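Local coordinates for triggering receptor expressed on myeloid cells 1 (Mus musculus, PDB 1U9K), which is a cell-surface receptor of innate immunity that amplifies inflammatory responses, multimerizing on activation and signalling through the adapter TYROBP/DAP12, at residues E59-G63 with K64-K68; D82-V85 with T86-G89. One frame throughout, in Å; residues are numbered along the deposited sequence.

Contact 1: residues E59-G63 with K64-K68; sequences EVHMG and KFTLK
His61 and Thr66 stand side by side across a tight beta hairpin, joined by a hydrogen bond of 2.7 Å between ND1 of His61 and OG1 of Thr66; either atom could give the proton. Thr66 holds OG1 beside its own backbone N (chi1 -67°), and His61 turns its ring so that the hydroxyl meets it at the edge, in plane. The other ring nitrogen is used as well: His61 NE2 donates to Glu59 OE2 over 3.2 Å, on the anti side of the carboxylate and tilted from both planes. With the hydroxyl gone, as in an alanine here, His61 ND1 is likely to lose its mate on the hairpin and the ring to turn more easily.

The strands 59-62 and 65-68 run antiparallel. Val60 N gives to Leu67 O at 3.0 Å, and Leu67 N returns the bond to Val60 O, almost straight on to the carbonyl. Nearer the turn, Met62 N bonds to Phe65 O at 2.9 Å, while Phe65 N reaches Met62 O from above its carbonyl plane and closes a type II' beta turn. Gly63 suits the second place of that turn: its positive phi is easy without a side chain, and a beta carbon would clash with Lys64 N. Lys64 sends its amine off the hairpin to a salt bridge with Asp87.

On the face opposite His61, Val60 CG1 packs on Leu67 CB at 3.7 Å, and Phe65 touches Leu47 and Val48 of strand 45-49. The chemistry thus divides by face: Glu59, His61, Thr66 and Lys68 place polar groups on the outer side, whereas Val60, Phe65 and Leu67 turn hydrocarbon toward the facing sheet, though only Leu67 is fully buried, with paired main-chain amides and carbonyls between them.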
# COMPACT_ATOMS: atom_id res chain seq x y z
N GLU A 59 2.68 -11.10 -6.68
CA GLU A 59 3.34 -10.62 -5.51
C GLU A 59 4.64 -9.98 -5.92
O GLU A 59 5.43 -10.61 -6.59
CB GLU A 59 3.52 -11.75 -4.49
CG GLU A 59 4.96 -12.12 -4.21
CD GLU A 59 5.09 -13.38 -3.40
OE1 GLU A 59 4.05 -13.97 -3.05
OE2 GLU A 59 6.24 -13.79 -3.10
N VAL A 60 4.82 -8.72 -5.60
CA VAL A 60 6.01 -7.98 -6.00
C VAL A 60 6.78 -7.55 -4.74
O VAL A 60 6.15 -7.13 -3.74
CB VAL A 60 5.64 -6.74 -6.86
CG1 VAL A 60 4.51 -6.05 -6.34
CG2 VAL A 60 6.83 -5.73 -6.93
N HIS A 61 8.10 -7.71 -4.80
CA HIS A 61 9.02 -7.24 -3.77
C HIS A 61 9.78 -6.00 -4.24
O HIS A 61 10.19 -5.90 -5.41
CB HIS A 61 9.99 -8.35 -3.40
CG HIS A 61 9.33 -9.56 -2.83
ND1 HIS A 61 8.64 -9.54 -1.63
CD2 HIS A 61 9.21 -10.82 -3.30
CE1 HIS A 61 8.14 -10.74 -1.39
NE2 HIS A 61 8.46 -11.54 -2.39
N MET A 62 9.95 -5.04 -3.34
CA MET A 62 10.70 -3.84 -3.64
C MET A 62 11.29 -3.44 -2.31
O MET A 62 10.59 -2.89 -1.47
CB MET A 62 9.82 -2.83 -4.37
CG MET A 62 10.47 -1.47 -4.56
SD MET A 62 11.83 -1.50 -5.74
CE MET A 62 10.94 -1.77 -7.28
N GLY A 63 12.54 -3.82 -2.08
CA GLY A 63 13.22 -3.52 -0.82
C GLY A 63 12.50 -4.22 0.33
O GLY A 63 12.30 -5.43 0.27
N LYS A 64 12.09 -3.48 1.35
CA LYS A 64 11.34 -4.07 2.48
C LYS A 64 9.85 -4.15 2.24
O LYS A 64 9.08 -4.49 3.17
CB LYS A 64 11.56 -3.27 3.75
CG LYS A 64 10.80 -1.97 3.85
CD LYS A 64 10.95 -1.26 5.23
CE LYS A 64 12.42 -0.91 5.61
NZ LYS A 64 12.49 -0.37 7.03
N PHE A 65 9.42 -3.77 1.05
CA PHE A 65 7.99 -3.74 0.73
C PHE A 65 7.62 -5.01 -0.06
O PHE A 65 8.38 -5.45 -0.92
CB PHE A 65 7.64 -2.50 -0.09
CG PHE A 65 8.02 -1.23 0.57
CD1 PHE A 65 9.24 -0.67 0.36
CD2 PHE A 65 7.13 -0.58 1.40
CE1 PHE A 65 9.61 0.49 0.98
CE2 PHE A 65 7.50 0.58 2.01
CZ PHE A 65 8.75 1.10 1.82
N THR A 66 6.46 -5.56 0.26
CA THR A 66 5.86 -6.62 -0.51
C THR A 66 4.41 -6.24 -0.73
O THR A 66 3.71 -5.83 0.18
CB THR A 66 5.96 -7.96 0.26
OG1 THR A 66 7.33 -8.33 0.35
CG2 THR A 66 5.30 -9.10 -0.52
N LEU A 67 3.95 -6.34 -1.97
CA LEU A 67 2.56 -6.14 -2.31
C LEU A 67 2.03 -7.41 -2.83
O LEU A 67 2.55 -7.97 -3.82
CB LEU A 67 2.51 -5.11 -3.39
CG LEU A 67 1.37 -4.20 -3.64
CD1 LEU A 67 0.97 -3.53 -2.36
CD2 LEU A 67 1.87 -3.17 -4.70
N LYS A 68 0.98 -7.91 -2.22
CA LYS A 68 0.34 -9.10 -2.74
C LYS A 68 -0.94 -8.63 -3.36
O LYS A 68 -1.74 -7.95 -2.71
CB LYS A 68 0.09 -10.09 -1.64
CG LYS A 68 1.26 -10.91 -1.18
CD LYS A 68 0.76 -11.80 -0.02
CE LYS A 68 1.70 -13.01 0.29
NZ LYS A 68 2.78 -12.41 1.13

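Contact 2: residues D82-V85 with T86-G89; sequences DLQV and TDSG
This is a local turn contact in the V-type immunoglobulin domain, probably the extracellular part of the receptor, where the loop between strand 75-80 and strand 89-96 contains a short 3-10 turn. Asp87, Gly89 and Tyr91 fit the Asp-x-Gly-x-Tyr sequence running from the E-F loop into strand F of V-set domains; Tyr91 OH bonds to Asp87 O, as in a tyrosine corner. Asp87 folds back on Gln84: with CG beside its own backbone N (chi1 -64°), OD2 accepts a hydrogen bond from Gln84 N at 2.8 Å, nearly straight at the hydrogen (169°) but from above the carboxylate plane. In return Asp87 N donates to Gln84 O at 2.9 Å, so the two residues clasp each other twice. Aspartate suits this buried place because the same OD2 also meets Lys64 in a salt bridge, which probably stabilises its negative charge. Leu83 CD2 comes within 3.9 Å of Asp87 OD2, while its side chain packs on Leu111 and Val113 of strand 103-113. Gln84 bends at chi2 and brings NE2 to Asp82 O. Serine, small and able to donate, fits the turn's exit: Val85 O accepts two bonds from Ser88, N at 3.1 Å from above the carbonyl plane and OG at 2.7 Å in that plane, on a lone pair.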
# COMPACT_ATOMS: atom_id res chain seq x y z
N ASP A 82 10.94 -5.48 8.84
CA ASP A 82 12.06 -4.91 9.58
C ASP A 82 11.83 -3.42 9.76
O ASP A 82 12.64 -2.60 9.37
CB ASP A 82 13.38 -5.16 8.86
CG ASP A 82 14.57 -4.97 9.79
OD1 ASP A 82 14.39 -5.07 11.05
OD2 ASP A 82 15.72 -4.67 9.37
N LEU A 83 10.68 -3.06 10.33
CA LEU A 83 10.34 -1.66 10.52
C LEU A 83 11.37 -0.91 11.33
O LEU A 83 11.91 -1.42 12.30
CB LEU A 83 8.99 -1.52 11.23
CG LEU A 83 7.78 -1.93 10.42
CD1 LEU A 83 6.56 -2.07 11.34
CD2 LEU A 83 7.56 -0.98 9.31
N GLN A 84 11.62 0.32 10.94
CA GLN A 84 12.48 1.22 11.68
C GLN A 84 11.68 2.39 12.18
O GLN A 84 10.65 2.73 11.61
CB GLN A 84 13.61 1.72 10.77
CG GLN A 84 14.47 0.61 10.14
CD GLN A 84 15.19 -0.23 11.18
OE1 GLN A 84 15.71 0.31 12.14
NE2 GLN A 84 15.18 -1.56 11.02
N VAL A 85 12.18 3.05 13.23
CA VAL A 85 11.47 4.18 13.78
C VAL A 85 11.24 5.27 12.69
O VAL A 85 10.19 5.88 12.65
CB VAL A 85 12.16 4.80 15.01
CG1 VAL A 85 11.40 6.06 15.48
CG2 VAL A 85 12.25 3.79 16.17
N THR A 86 12.22 5.47 11.81
CA THR A 86 12.10 6.41 10.69
C THR A 86 11.10 6.03 9.61
O THR A 86 10.87 6.84 8.73
CB THR A 86 13.47 6.64 9.97
OG1 THR A 86 14.02 5.38 9.58
CG2 THR A 86 14.50 7.21 10.88
N ASP A 87 10.56 4.80 9.61
CA ASP A 87 9.41 4.46 8.75
C ASP A 87 8.10 5.07 9.21
O ASP A 87 7.10 5.05 8.49
CB ASP A 87 9.20 2.96 8.69
CG ASP A 87 10.36 2.23 8.04
OD1 ASP A 87 10.98 2.80 7.10
OD2 ASP A 87 10.73 1.08 8.40
N SER A 88 8.09 5.54 10.46
CA SER A 88 6.92 6.21 10.99
C SER A 88 6.42 7.31 10.02
O SER A 88 7.20 8.12 9.53
CB SER A 88 7.20 6.79 12.35
OG SER A 88 7.56 5.80 13.29
N GLY A 89 5.11 7.31 9.76
CA GLY A 89 4.51 8.25 8.82
C GLY A 89 3.15 7.85 8.36
O GLY A 89 2.61 6.86 8.88

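Overall arrangement
Both contacts are local, a hairpin and a loop, in one immunoglobulin V-type domain, their centres about 16 Å apart. Contact 1 is a surface hairpin at the edge of the four-stranded sheet, and regular pairing between strands carries it. Contact 2 is partly buried and holds a loop that crosses from that sheet to the five-stranded one, mixing main-chain bonds of the 3-10 turn with side chains that bond to main-chain groups. Each buries a leucine, but contact 2 also buries the carboxylate of Asp87. They meet through Lys64 at the hairpin turn, whose NZ lies 2.7 Å from Asp87 OD2 and probably also bonds to Asp82 O, tying the hairpin to the loop.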